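Local atomic coordinates of serine racemase (PDB entry 4ECL), a protein that belongs to the alanine racemase family, joining an N-terminal TIM-barrel domain to a C-terminal domain rich in beta strands in each of its two subunits. Residues 245-250 and 333-338; 298-303 and 340-345; 5-10 and 280-285; 292-297 and 309-314; 225-230 and 344-349. All coordinates share one frame; numbering follows the deposited sequence.

Interactions 1, 2 and 3 meet in one mixed beta sheet. The centre of interaction 1 lies about 8 Å from that of interaction 2 and about 9 Å from that of interaction 3; strand 332-334 neighbours strand 298-301, and strand 245-257 neighbours strand 7-11. Interaction 4 joins loops about 14 Å from interaction 3, centre to centre, and is linked to it by backbone bonds from Tyr284 to Cys313 and from Ala285 to Met314; both contacts reach the second subunit. Interaction 5 shares Ile344 and Thr345 with interaction 2 and carries the chain from strand 342-344 into helix 346-352. There it meets the loop 225-230 that follows barrel strand 217-220, about 20 Å from interaction 4 between centres.

Interaction 1: 245-250 and 333-338; sequences LSLKAK and ATLIGK
The flat peptide group of Leu247 offers its carbonyl to two peptide N-H groups, those of Leu335 and Ile336. Ile336 N reaches Leu247 O at 3.2 Å, in the carbonyl plane and on a lone pair, whereas Leu335 N comes in at 2.7 Å, nearly along the C=O axis. Leu247 N answers with a bond of 2.8 Å to Ile336 O. Farther on, Ala249 and Ala333 form a hydrogen-bonded antiparallel pair, where small methyl groups suit the buried sheet.

Leu247, Ala249 and Ile336 turn to one face of the sheet. Here the CB atoms of Leu247 and Ile336 are 3.8 Å apart, and Leu335 adds its CB, against Leu247 CD2, and its CD1 methyl, against Ala249 CB. Lys248 and Thr334 occupy the other face, lying side by side. A bend in the lysine chain (chi2 -86°) carries NZ across to the neighbouring strand, to Thr334 OG1 at 3.0 Å, giving the ammonium group a hydroxyl partner beside a largely buried strand. Gly337 has a phi of 130°, part of a backbone conformation that calls for glycine, at the corner that the chain turns. With Leu335 and Ile336 both opposite Leu247, the arrangement is a classic beta bulge between two antiparallel strands of the mixed sheet of the C-terminal domain.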
# COMPACT_ATOMS: atom_id res chain seq x y z
N LEU A 245 11.88 10.71 6.78
CA LEU A 245 11.68 10.07 5.49
C LEU A 245 11.69 11.02 4.30
O LEU A 245 11.05 12.07 4.32
CB LEU A 245 10.36 9.28 5.49
CG LEU A 245 9.94 8.52 4.23
CD1 LEU A 245 9.16 7.27 4.62
CD2 LEU A 245 9.10 9.40 3.29
N SER A 246 12.39 10.63 3.24
CA SER A 246 12.23 11.27 1.95
C SER A 246 11.80 10.25 0.91
O SER A 246 12.18 9.09 1.00
CB SER A 246 13.54 11.91 1.49
OG SER A 246 13.78 13.09 2.21
N LEU A 247 11.01 10.70 -0.07
CA LEU A 247 10.60 9.86 -1.20
C LEU A 247 11.14 10.42 -2.52
O LEU A 247 10.86 11.58 -2.87
CB LEU A 247 9.09 9.75 -1.27
CG LEU A 247 8.48 8.98 -2.45
CD1 LEU A 247 8.89 7.51 -2.44
CD2 LEU A 247 6.97 9.13 -2.47
N LYS A 248 11.88 9.60 -3.26
CA LYS A 248 12.63 10.07 -4.43
C LYS A 248 12.38 9.20 -5.65
O LYS A 248 12.04 8.03 -5.53
CB LYS A 248 14.13 10.04 -4.14
CG LYS A 248 14.56 10.69 -2.85
CD LYS A 248 14.80 12.17 -3.03
CE LYS A 248 15.50 12.72 -1.80
NZ LYS A 248 15.88 14.15 -1.94
N ALA A 249 12.57 9.78 -6.84
CA ALA A 249 12.46 9.02 -8.08
C ALA A 249 13.25 9.69 -9.20
O ALA A 249 13.29 10.93 -9.27
CB ALA A 249 10.99 8.84 -8.49
N LYS A 250 13.89 8.89 -10.05
CA LYS A 250 14.72 9.42 -11.14
C LYS A 250 14.01 9.48 -12.48
O LYS A 250 13.41 8.49 -12.92
CB LYS A 250 16.02 8.62 -11.26
CG LYS A 250 17.03 9.01 -10.16
CD LYS A 250 18.20 8.05 -10.10
CE LYS A 250 19.12 8.40 -8.93
NZ LYS A 250 20.29 7.49 -8.88
N ALA A 333 13.95 13.44 -8.69
CA ALA A 333 12.76 14.15 -8.26
C ALA A 333 12.48 13.82 -6.79
O ALA A 333 12.50 12.65 -6.40
CB ALA A 333 11.57 13.77 -9.13
N THR A 334 12.18 14.84 -6.00
CA THR A 334 11.85 14.67 -4.60
C THR A 334 10.34 14.81 -4.43
O THR A 334 9.79 15.89 -4.65
CB THR A 334 12.61 15.72 -3.75
OG1 THR A 334 14.01 15.44 -3.84
CG2 THR A 334 12.19 15.68 -2.30
N LEU A 335 9.67 13.72 -4.11
CA LEU A 335 8.21 13.74 -3.96
C LEU A 335 7.83 14.05 -2.51
O LEU A 335 6.75 14.59 -2.23
CB LEU A 335 7.59 12.41 -4.40
CG LEU A 335 7.78 12.04 -5.88
CD1 LEU A 335 9.13 11.35 -6.13
CD2 LEU A 335 6.63 11.18 -6.38
N ILE A 336 8.72 13.67 -1.60
CA ILE A 336 8.59 14.02 -0.20
C ILE A 336 10.00 14.31 0.26
O ILE A 336 10.88 13.47 0.06
CB ILE A 336 8.04 12.86 0.66
CG1 ILE A 336 6.58 12.54 0.30
CG2 ILE A 336 8.14 13.19 2.15
CD1 ILE A 336 6.03 11.32 1.02
N GLY A 337 10.22 15.48 0.85
CA GLY A 337 11.55 15.86 1.31
C GLY A 337 12.02 17.23 0.85
O GLY A 337 11.23 18.07 0.42
N LYS A 338 13.33 17.46 0.97
CA LYS A 338 13.93 18.77 0.66
C LYS A 338 14.79 18.73 -0.59
O LYS A 338 15.45 17.73 -0.88
CB LYS A 338 14.83 19.26 1.81
CG LYS A 338 14.15 19.46 3.13
CD LYS A 338 15.16 20.00 4.15
CE LYS A 338 14.70 19.79 5.61
NZ LYS A 338 14.67 18.35 6.01
O HOH W 1 14.41 15.98 2.66

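Interaction 2: 298-303 and 340-345; sequences YVLIGG and GKEEIT
Gly340 starts the contact by lying against Gly303, their CA atoms 4.4 Å apart. Both have positive phi, a conformation that favours glycine, and the absence of side chains lets the two turns approach. At Lys341 the backbone rather than the side chain takes part: a water donates to Gly303 O and accepts from Lys341 N at 3.1 Å, bridging the segments.

Glu342 opens strand 342-344 and does more with its methylenes than with its carboxylate. Its CB sits 3.6 Å from Leu300 CD1, the two side chains crossing at about a right angle, and its CG packs 3.3 Å from Gly303 O. The chain then bends at chi2 (-76°), and OE1 makes a weak hydrogen bond to Gln305. Glu343 points the opposite way, which brings Ile344 back to the shared side. There the isoleucine divides its branches: CG2 meets Leu300 CD1 at 4.0 Å, while CG1 is anti to the backbone N (chi1 175°) and sends CD1 to Tyr298, 3.8 Å from CZ. Tyrosine and isoleucine approach from opposite directions. Thr345 follows as the N-cap of helix 346-352.

The axes of strands 298-301 and 342-344 come no closer than 7.8 Å, at 143° to each other, too far for sheet pairing. Strand 342-344 pairs with 338-339 instead. Cohesion here is therefore mostly apolar, from branched aliphatic groups, one ring and the methylenes of Glu342, with a water bridging Gly303 O and Lys341 N, and Asp339 accepting from Gly303 N just before the second segment.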
# COMPACT_ATOMS: atom_id res chain seq x y z
N TYR A 298 2.96 18.56 -6.54
CA TYR A 298 4.07 18.83 -7.43
C TYR A 298 5.26 18.04 -6.90
O TYR A 298 5.22 17.51 -5.80
CB TYR A 298 4.39 20.33 -7.45
CG TYR A 298 4.64 20.93 -6.08
CD1 TYR A 298 5.89 20.85 -5.49
CD2 TYR A 298 3.62 21.57 -5.38
CE1 TYR A 298 6.13 21.39 -4.23
CE2 TYR A 298 3.85 22.11 -4.12
CZ TYR A 298 5.11 22.02 -3.56
OH TYR A 298 5.36 22.55 -2.31
N VAL A 299 6.33 17.95 -7.68
CA VAL A 299 7.54 17.37 -7.13
C VAL A 299 8.65 18.41 -7.18
O VAL A 299 8.49 19.47 -7.80
CB VAL A 299 7.95 16.11 -7.88
CG1 VAL A 299 6.82 15.07 -7.81
CG2 VAL A 299 8.29 16.43 -9.33
N LEU A 300 9.76 18.13 -6.52
CA LEU A 300 10.90 19.03 -6.59
C LEU A 300 11.98 18.46 -7.51
O LEU A 300 12.45 17.33 -7.32
CB LEU A 300 11.47 19.33 -5.20
CG LEU A 300 10.50 19.97 -4.19
CD1 LEU A 300 11.19 20.22 -2.84
CD2 LEU A 300 9.88 21.26 -4.73
N ILE A 301 12.34 19.24 -8.52
CA ILE A 301 13.43 18.88 -9.41
C ILE A 301 14.33 20.10 -9.57
O ILE A 301 13.84 21.19 -9.87
CB ILE A 301 12.94 18.40 -10.79
CG1 ILE A 301 12.15 17.10 -10.66
CG2 ILE A 301 14.13 18.19 -11.71
CD1 ILE A 301 11.47 16.65 -11.94
N GLY A 302 15.62 19.90 -9.35
CA GLY A 302 16.58 21.00 -9.39
C GLY A 302 16.16 22.15 -8.50
O GLY A 302 16.36 23.32 -8.83
N GLY A 303 15.55 21.82 -7.36
CA GLY A 303 15.11 22.82 -6.41
C GLY A 303 13.86 23.58 -6.83
O GLY A 303 13.50 24.57 -6.20
N GLY A 340 17.13 21.90 -2.71
CA GLY A 340 17.48 23.31 -2.76
C GLY A 340 16.95 23.99 -1.52
O GLY A 340 17.17 23.53 -0.40
N LYS A 341 16.22 25.09 -1.70
CA LYS A 341 15.63 25.81 -0.58
C LYS A 341 14.14 25.50 -0.49
O LYS A 341 13.39 26.18 0.21
CB LYS A 341 15.83 27.32 -0.74
CG LYS A 341 17.24 27.73 -1.15
CD LYS A 341 18.24 27.49 -0.04
CE LYS A 341 19.44 28.42 -0.18
NZ LYS A 341 20.29 28.42 1.04
N GLU A 342 13.73 24.47 -1.22
CA GLU A 342 12.33 24.05 -1.28
C GLU A 342 12.09 22.80 -0.42
O GLU A 342 12.99 21.97 -0.24
CB GLU A 342 11.94 23.76 -2.73
CG GLU A 342 11.57 24.99 -3.55
CD GLU A 342 10.19 25.54 -3.22
OE1 GLU A 342 9.40 24.84 -2.54
OE2 GLU A 342 9.88 26.67 -3.65
N GLU A 343 10.88 22.65 0.12
CA GLU A 343 10.51 21.44 0.86
C GLU A 343 9.04 21.06 0.68
O GLU A 343 8.15 21.91 0.78
CB GLU A 343 10.83 21.56 2.36
CG GLU A 343 10.51 20.28 3.14
CD GLU A 343 10.96 20.32 4.59
OE1 GLU A 343 11.22 21.43 5.12
OE2 GLU A 343 11.06 19.24 5.20
N ILE A 344 8.80 19.79 0.42
CA ILE A 344 7.45 19.27 0.35
C ILE A 344 7.33 18.20 1.43
O ILE A 344 7.85 17.09 1.29
CB ILE A 344 7.14 18.72 -1.08
CG1 ILE A 344 5.77 18.05 -1.14
CG2 ILE A 344 8.23 17.78 -1.57
CD1 ILE A 344 4.62 19.03 -1.22
N THR A 345 6.70 18.56 2.55
CA THR A 345 6.67 17.66 3.71
C THR A 345 5.59 16.59 3.60
O THR A 345 4.58 16.76 2.90
CB THR A 345 6.44 18.44 5.01
OG1 THR A 345 5.07 18.85 5.10
CG2 THR A 345 7.34 19.67 5.05
O HOH W 2 16.01 25.91 -4.65

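Interaction 3: 5-10 and 280-285; sequences DRAYLE and LPIGYA
Arg6, which lies over Pro281, sends NH1 to a carboxylate oxygen gripped twice, OD2 of Asp286, forming a salt bridge where Gly283 N also gives a hydrogen bond. Asp286 thus ties the arginine to the backbone of the loop that Arg6 crosses. On its way there the guanidinium group passes over Pro281, whose carbonyl oxygen lies against one face of it: Pro281 O is 3.1 Å from Arg6 NE and 3.3 Å from Arg6 CZ. The angles are too poor for hydrogen bonds, so the approach is better seen as a carbonyl dipole under a delocalised cation, probably favourable electrostatically.

An extended chain delivers the group, with CG anti to the backbone N (chi1 175°). Arginine and proline slide past each other in opposite directions, Arg6 CG 3.7 Å from Pro281 CB, and the proline ring also meets the backbone, its CG 3.5 Å from Arg6 O. Proline's restricted phi (here -87°) suits the centre of an inverse gamma turn, which is closed by a weak bond from Ile282 N to Leu280 O.

The turn follows strand 275-280, while Arg6 leads into strand 7-11; both strands pair with 245-257 in the same mixed sheet. The start of the chain is in this way built into the C-terminal domain. Beyond Arg6, Ala7 points its methyl at the loop, with CB 4.1 Å from Ile282 CB; alanine's single methyl suits this buried, close approach. Thr65 of the second subunit packs on Arg6, and Ala39 of that subunit on Ala285.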
# COMPACT_ATOMS: atom_id res chain seq x y z
N ASP A 5 18.17 3.47 -8.63
CA ASP A 5 17.91 3.61 -10.06
C ASP A 5 16.50 4.09 -10.44
O ASP A 5 16.34 4.79 -11.45
CB ASP A 5 18.22 2.29 -10.79
CG ASP A 5 19.71 2.04 -10.92
OD1 ASP A 5 20.51 2.93 -10.56
OD2 ASP A 5 20.09 0.94 -11.39
N ARG A 6 15.50 3.74 -9.65
CA ARG A 6 14.10 3.98 -10.03
C ARG A 6 13.34 4.88 -9.05
O ARG A 6 13.09 6.05 -9.32
CB ARG A 6 13.37 2.64 -10.20
CG ARG A 6 11.88 2.74 -10.47
CD ARG A 6 11.23 1.38 -10.33
NE ARG A 6 9.77 1.48 -10.36
CZ ARG A 6 8.98 1.37 -9.29
NH1 ARG A 6 7.67 1.48 -9.44
NH2 ARG A 6 9.50 1.14 -8.09
N ALA A 7 12.93 4.32 -7.91
CA ALA A 7 12.23 5.09 -6.90
C ALA A 7 12.59 4.51 -5.56
O ALA A 7 12.70 3.29 -5.43
CB ALA A 7 10.72 5.04 -7.12
N TYR A 8 12.77 5.36 -4.56
CA TYR A 8 13.27 4.89 -3.29
C TYR A 8 12.93 5.84 -2.16
O TYR A 8 12.59 7.01 -2.40
CB TYR A 8 14.79 4.68 -3.37
CG TYR A 8 15.54 5.89 -3.84
CD1 TYR A 8 15.70 6.15 -5.19
CD2 TYR A 8 16.10 6.79 -2.93
CE1 TYR A 8 16.39 7.26 -5.65
CE2 TYR A 8 16.80 7.92 -3.38
CZ TYR A 8 16.94 8.14 -4.73
OH TYR A 8 17.61 9.23 -5.20
N LEU A 9 12.99 5.30 -0.95
CA LEU A 9 12.86 6.09 0.26
C LEU A 9 14.24 6.31 0.83
O LEU A 9 15.09 5.42 0.80
CB LEU A 9 12.00 5.37 1.30
CG LEU A 9 10.52 5.17 0.95
CD1 LEU A 9 9.89 4.18 1.91
CD2 LEU A 9 9.79 6.50 1.00
N GLU A 10 14.46 7.51 1.35
CA GLU A 10 15.72 7.87 1.96
C GLU A 10 15.42 8.15 3.42
O GLU A 10 14.54 8.95 3.74
CB GLU A 10 16.32 9.10 1.27
CG GLU A 10 17.49 8.81 0.36
CD GLU A 10 18.18 10.07 -0.14
OE1 GLU A 10 18.61 10.09 -1.31
OE2 GLU A 10 18.30 11.05 0.64
N LEU A 280 8.40 10.05 -14.47
CA LEU A 280 8.94 9.42 -13.27
C LEU A 280 8.40 8.00 -13.12
O LEU A 280 7.20 7.77 -13.29
CB LEU A 280 8.55 10.23 -12.03
CG LEU A 280 9.08 11.67 -11.94
CD1 LEU A 280 8.58 12.34 -10.68
CD2 LEU A 280 10.61 11.69 -11.97
N PRO A 281 9.28 7.05 -12.80
CA PRO A 281 8.93 5.64 -12.70
C PRO A 281 8.41 5.33 -11.31
O PRO A 281 8.91 4.43 -10.64
CB PRO A 281 10.27 4.95 -12.93
CG PRO A 281 11.25 5.91 -12.29
CD PRO A 281 10.70 7.29 -12.50
N ILE A 282 7.43 6.11 -10.87
CA ILE A 282 6.74 5.83 -9.62
C ILE A 282 5.25 6.06 -9.81
O ILE A 282 4.83 7.03 -10.45
CB ILE A 282 7.26 6.70 -8.46
CG1 ILE A 282 6.61 6.27 -7.14
CG2 ILE A 282 6.99 8.18 -8.71
CD1 ILE A 282 7.12 7.11 -5.95
N GLY A 283 4.45 5.15 -9.28
CA GLY A 283 3.01 5.25 -9.41
C GLY A 283 2.26 4.91 -8.13
O GLY A 283 2.86 4.85 -7.04
N TYR A 284 0.95 4.68 -8.24
CA TYR A 284 0.16 4.45 -7.03
C TYR A 284 0.46 3.09 -6.39
O TYR A 284 0.38 2.96 -5.18
CB TYR A 284 -1.34 4.70 -7.25
CG TYR A 284 -1.99 3.96 -8.40
CD1 TYR A 284 -2.25 2.59 -8.31
CD2 TYR A 284 -2.39 4.63 -9.55
CE1 TYR A 284 -2.86 1.91 -9.36
CE2 TYR A 284 -3.01 3.96 -10.60
CZ TYR A 284 -3.24 2.60 -10.49
OH TYR A 284 -3.84 1.94 -11.53
N ALA A 285 0.88 2.11 -7.18
CA ALA A 285 1.29 0.83 -6.59
C ALA A 285 2.51 0.98 -5.68
O ALA A 285 2.76 0.15 -4.81
CB ALA A 285 1.57 -0.20 -7.66

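Interaction 4: 292-297 and 309-314; sequences LSCGNS and VGKICM
This is a loop-to-loop contact whose second segment, 309-314, borders the second subunit: Ser293 and Cys294, in the loop before strand 298-301, meet Gly310, Lys311 and Ile312, in the loop after strand 304-309. Those two strands are antiparallel neighbours, so the contact continues past the end of their pairing.

Two hydrogen bonds join the loops. Ile312 N gives a short, fairly straight one to Ser293 OG, 2.6 Å with an angle of 160° at the hydrogen. The same hydroxyl is also hydrogen-bonded to Arg290 O, so two backbone groups grip it, a task for which serine's small side chain with both donor and acceptor capacity is apt. Cys294 N reaches Gly310 O at 3.0 Å, from above the carbonyl plane. Ser293 to Asn296 form a type I' beta turn, with Gly295 at a position whose backbone angles call for glycine.

Around these bonds the side chains wrap closely. Lys311, bent at both chi2 and chi3, curls back over the turn, its CD 3.5 Å from Cys294 SG and its CE 4.1 Å from Ser293 OG. Ile312 sends CG1 past Ser293 OG at 3.4 Å and puts CD1 3.7 Å from Leu292 CB, while Leu292 in turn packs on helix 346-352. Arg132 of the second subunit hydrogen-bonds to Lys311 O.

Because Ser293 OG accepts from Ile312 N and donates to Arg290 O, with Ile312 CG1 packed beside it, its rotation is probably fixed, and both backbone groups find a partner in this one hydroxyl.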
# COMPACT_ATOMS: atom_id res chain seq x y z
N LEU A 292 -3.57 12.27 -5.86
CA LEU A 292 -2.66 13.39 -6.09
C LEU A 292 -2.59 13.81 -7.58
O LEU A 292 -1.87 14.75 -7.94
CB LEU A 292 -1.26 13.05 -5.57
CG LEU A 292 -1.20 12.83 -4.06
CD1 LEU A 292 0.20 12.41 -3.60
CD2 LEU A 292 -1.65 14.10 -3.34
N SER A 293 -3.34 13.10 -8.42
CA SER A 293 -3.36 13.34 -9.87
C SER A 293 -3.71 14.79 -10.24
O SER A 293 -4.32 15.51 -9.45
CB SER A 293 -4.37 12.40 -10.55
OG SER A 293 -3.87 11.07 -10.68
N CYS A 294 -3.30 15.19 -11.44
CA CYS A 294 -3.72 16.44 -12.08
C CYS A 294 -3.48 17.74 -11.29
O CYS A 294 -4.40 18.53 -11.11
CB CYS A 294 -5.19 16.37 -12.47
SG CYS A 294 -5.71 14.75 -13.03
N GLY A 295 -2.24 17.96 -10.86
CA GLY A 295 -1.89 19.19 -10.18
C GLY A 295 -2.20 19.19 -8.69
O GLY A 295 -1.97 20.18 -7.98
N ASN A 296 -2.71 18.07 -8.19
CA ASN A 296 -2.99 17.95 -6.76
C ASN A 296 -1.73 17.77 -5.92
O ASN A 296 -1.80 17.68 -4.69
CB ASN A 296 -4.02 16.86 -6.50
CG ASN A 296 -5.42 17.31 -6.83
OD1 ASN A 296 -5.78 18.45 -6.53
ND2 ASN A 296 -6.20 16.45 -7.47
N SER A 297 -0.58 17.74 -6.59
CA SER A 297 0.71 17.89 -5.95
C SER A 297 1.76 18.26 -7.00
O SER A 297 1.47 18.29 -8.21
CB SER A 297 1.12 16.62 -5.20
OG SER A 297 2.01 16.92 -4.11
N VAL A 309 1.28 16.20 -13.95
CA VAL A 309 0.37 16.40 -15.08
C VAL A 309 -0.33 15.09 -15.44
O VAL A 309 0.29 14.03 -15.50
CB VAL A 309 1.10 17.01 -16.29
CG1 VAL A 309 1.71 18.35 -15.92
CG2 VAL A 309 2.19 16.09 -16.79
N GLY A 310 -1.65 15.18 -15.65
CA GLY A 310 -2.45 14.02 -15.99
C GLY A 310 -2.67 13.11 -14.80
O GLY A 310 -2.31 13.45 -13.66
N LYS A 311 -3.26 11.95 -15.05
CA LYS A 311 -3.54 10.98 -13.99
C LYS A 311 -2.26 10.25 -13.59
O LYS A 311 -1.35 10.07 -14.41
CB LYS A 311 -4.59 9.98 -14.44
CG LYS A 311 -5.80 10.61 -15.11
CD LYS A 311 -6.55 11.53 -14.15
CE LYS A 311 -7.26 10.76 -13.05
NZ LYS A 311 -8.09 11.64 -12.16
N ILE A 312 -2.20 9.85 -12.33
CA ILE A 312 -1.10 9.03 -11.83
C ILE A 312 -1.37 7.57 -12.18
O ILE A 312 -2.46 7.07 -11.95
CB ILE A 312 -0.93 9.17 -10.31
CG1 ILE A 312 -0.59 10.63 -9.97
CG2 ILE A 312 0.14 8.22 -9.80
CD1 ILE A 312 -0.38 10.89 -8.48
N CYS A 313 -0.40 6.89 -12.77
CA CYS A 313 -0.61 5.51 -13.16
C CYS A 313 -0.12 4.56 -12.08
O CYS A 313 0.32 4.98 -11.02
CB CYS A 313 0.06 5.20 -14.50
SG CYS A 313 -0.55 6.25 -15.82
N MSE A 314 -0.23 3.28 -12.36
CA MSE A 314 0.12 2.26 -11.39
C MSE A 314 1.61 2.25 -11.11
O MSE A 314 2.03 2.06 -9.96
CB MSE A 314 -0.36 0.89 -11.87
CG MSE A 314 0.08 -0.27 -11.03
SE MSE A 314 -1.07 -1.77 -11.41
CE MSE A 314 0.10 -3.16 -11.01

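Interaction 5: 225-230 and 344-349; sequences YGVLSS and ITAPMV
Val227 meets Ala346 and Pro347 in the first turn of helix 346-352, a helix capped at its N-terminus by Thr345. The contact lies between the loop after strand 217-220 of the TIM barrel and the C-terminal domain. Its closely packed part is small and apolar. Val227 CG1 stands beside the backbone N of its own residue (chi1 -71°) and touches two groups, Ala346 CB at 4.0 Å and Pro347 CD at 4.1 Å. A branched valine fills this buried corner with one methyl, and alanine keeps the helix surface low enough for it to approach. Helix 357-362 closes in from nearby, Thr357 packing on both Val227 and Pro347.

Proline is well placed in the first helical turn, where backbone N-H groups have no earlier carbonyl of the helix to bind, so its missing N-H costs nothing. Its ring lies against residues 227-228, and Leu228 O is 3.6 Å from Pro347 CG, a polar atom against carbon.

The other side is loose. Ser229 and Ser230 are poorly ordered, and Ser230 is exposed with its side chain directed away; its O comes only to within 4.4 Å of Pro347 CB. The helix start, by contrast, is capped: Thr345 OG1 accepts from Met348 N, a selenomethionine in the crystal, at 3.2 Å and 161° at the hydrogen.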
# COMPACT_ATOMS: atom_id res chain seq x y z
N TYR A 225 9.07 9.94 13.99
CA TYR A 225 9.42 10.05 12.57
C TYR A 225 9.45 11.51 12.10
O TYR A 225 9.69 11.80 10.92
CB TYR A 225 8.48 9.19 11.73
CG TYR A 225 8.49 7.74 12.17
CD1 TYR A 225 9.63 6.96 12.02
CD2 TYR A 225 7.38 7.16 12.77
CE1 TYR A 225 9.67 5.64 12.44
CE2 TYR A 225 7.40 5.84 13.19
CZ TYR A 225 8.55 5.08 13.02
OH TYR A 225 8.59 3.77 13.44
N GLY A 226 9.20 12.42 13.02
CA GLY A 226 9.42 13.84 12.77
C GLY A 226 8.33 14.46 11.93
O GLY A 226 8.52 15.49 11.28
N VAL A 227 7.17 13.82 11.93
CA VAL A 227 6.03 14.33 11.21
C VAL A 227 4.87 14.42 12.19
O VAL A 227 4.73 13.58 13.08
CB VAL A 227 5.68 13.38 10.06
CG1 VAL A 227 6.73 13.47 8.99
CG2 VAL A 227 5.60 11.95 10.58
N LEU A 228 4.03 15.44 12.06
CA LEU A 228 2.81 15.46 12.85
C LEU A 228 1.59 15.19 11.97
O LEU A 228 1.42 15.81 10.92
CB LEU A 228 2.68 16.76 13.65
CG LEU A 228 3.70 16.88 14.79
CD1 LEU A 228 3.26 17.95 15.78
CD2 LEU A 228 3.93 15.54 15.50
N SER A 229 0.74 14.27 12.43
CA SER A 229 -0.40 13.72 11.68
C SER A 229 -1.14 14.71 10.76
O SER A 229 -1.71 14.31 9.73
CB SER A 229 -1.40 13.05 12.64
OG SER A 229 -0.83 11.92 13.28
N SER A 230 -1.13 15.98 11.15
CA SER A 230 -1.66 17.06 10.33
C SER A 230 -0.83 18.33 10.51
O SER A 230 0.22 18.31 11.15
CB SER A 230 -3.12 17.34 10.70
OG SER A 230 -3.95 16.24 10.36
N ILE A 344 8.80 19.79 0.42
CA ILE A 344 7.45 19.27 0.35
C ILE A 344 7.33 18.20 1.43
O ILE A 344 7.85 17.09 1.29
CB ILE A 344 7.14 18.72 -1.08
CG1 ILE A 344 5.77 18.05 -1.14
CG2 ILE A 344 8.23 17.78 -1.57
CD1 ILE A 344 4.62 19.03 -1.22
N THR A 345 6.70 18.56 2.55
CA THR A 345 6.67 17.66 3.71
C THR A 345 5.59 16.59 3.60
O THR A 345 4.58 16.76 2.90
CB THR A 345 6.44 18.44 5.01
OG1 THR A 345 5.07 18.85 5.10
CG2 THR A 345 7.34 19.67 5.05
N ALA A 346 5.81 15.48 4.31
CA ALA A 346 4.80 14.43 4.38
C ALA A 346 3.43 14.98 4.81
O ALA A 346 2.43 14.63 4.20
CB ALA A 346 5.26 13.29 5.28
N PRO A 347 3.38 15.84 5.84
CA PRO A 347 2.03 16.35 6.12
C PRO A 347 1.38 17.14 4.98
O PRO A 347 0.17 17.00 4.79
CB PRO A 347 2.24 17.24 7.36
CG PRO A 347 3.40 16.64 8.04
CD PRO A 347 4.31 16.13 6.95
N MSE A 348 2.15 17.93 4.23
CA MSE A 348 1.61 18.67 3.10
C MSE A 348 1.04 17.72 2.04
O MSE A 348 -0.02 17.96 1.45
CB MSE A 348 2.70 19.56 2.47
CG MSE A 348 3.11 20.77 3.31
SE MSE A 348 4.86 21.53 2.78
CE MSE A 348 4.36 22.33 1.07
N VAL A 349 1.77 16.63 1.79
CA VAL A 349 1.36 15.68 0.78
C VAL A 349 0.10 14.96 1.25
O VAL A 349 -0.80 14.72 0.46
CB VAL A 349 2.50 14.68 0.43
CG1 VAL A 349 2.01 13.57 -0.49
CG2 VAL A 349 3.66 15.42 -0.24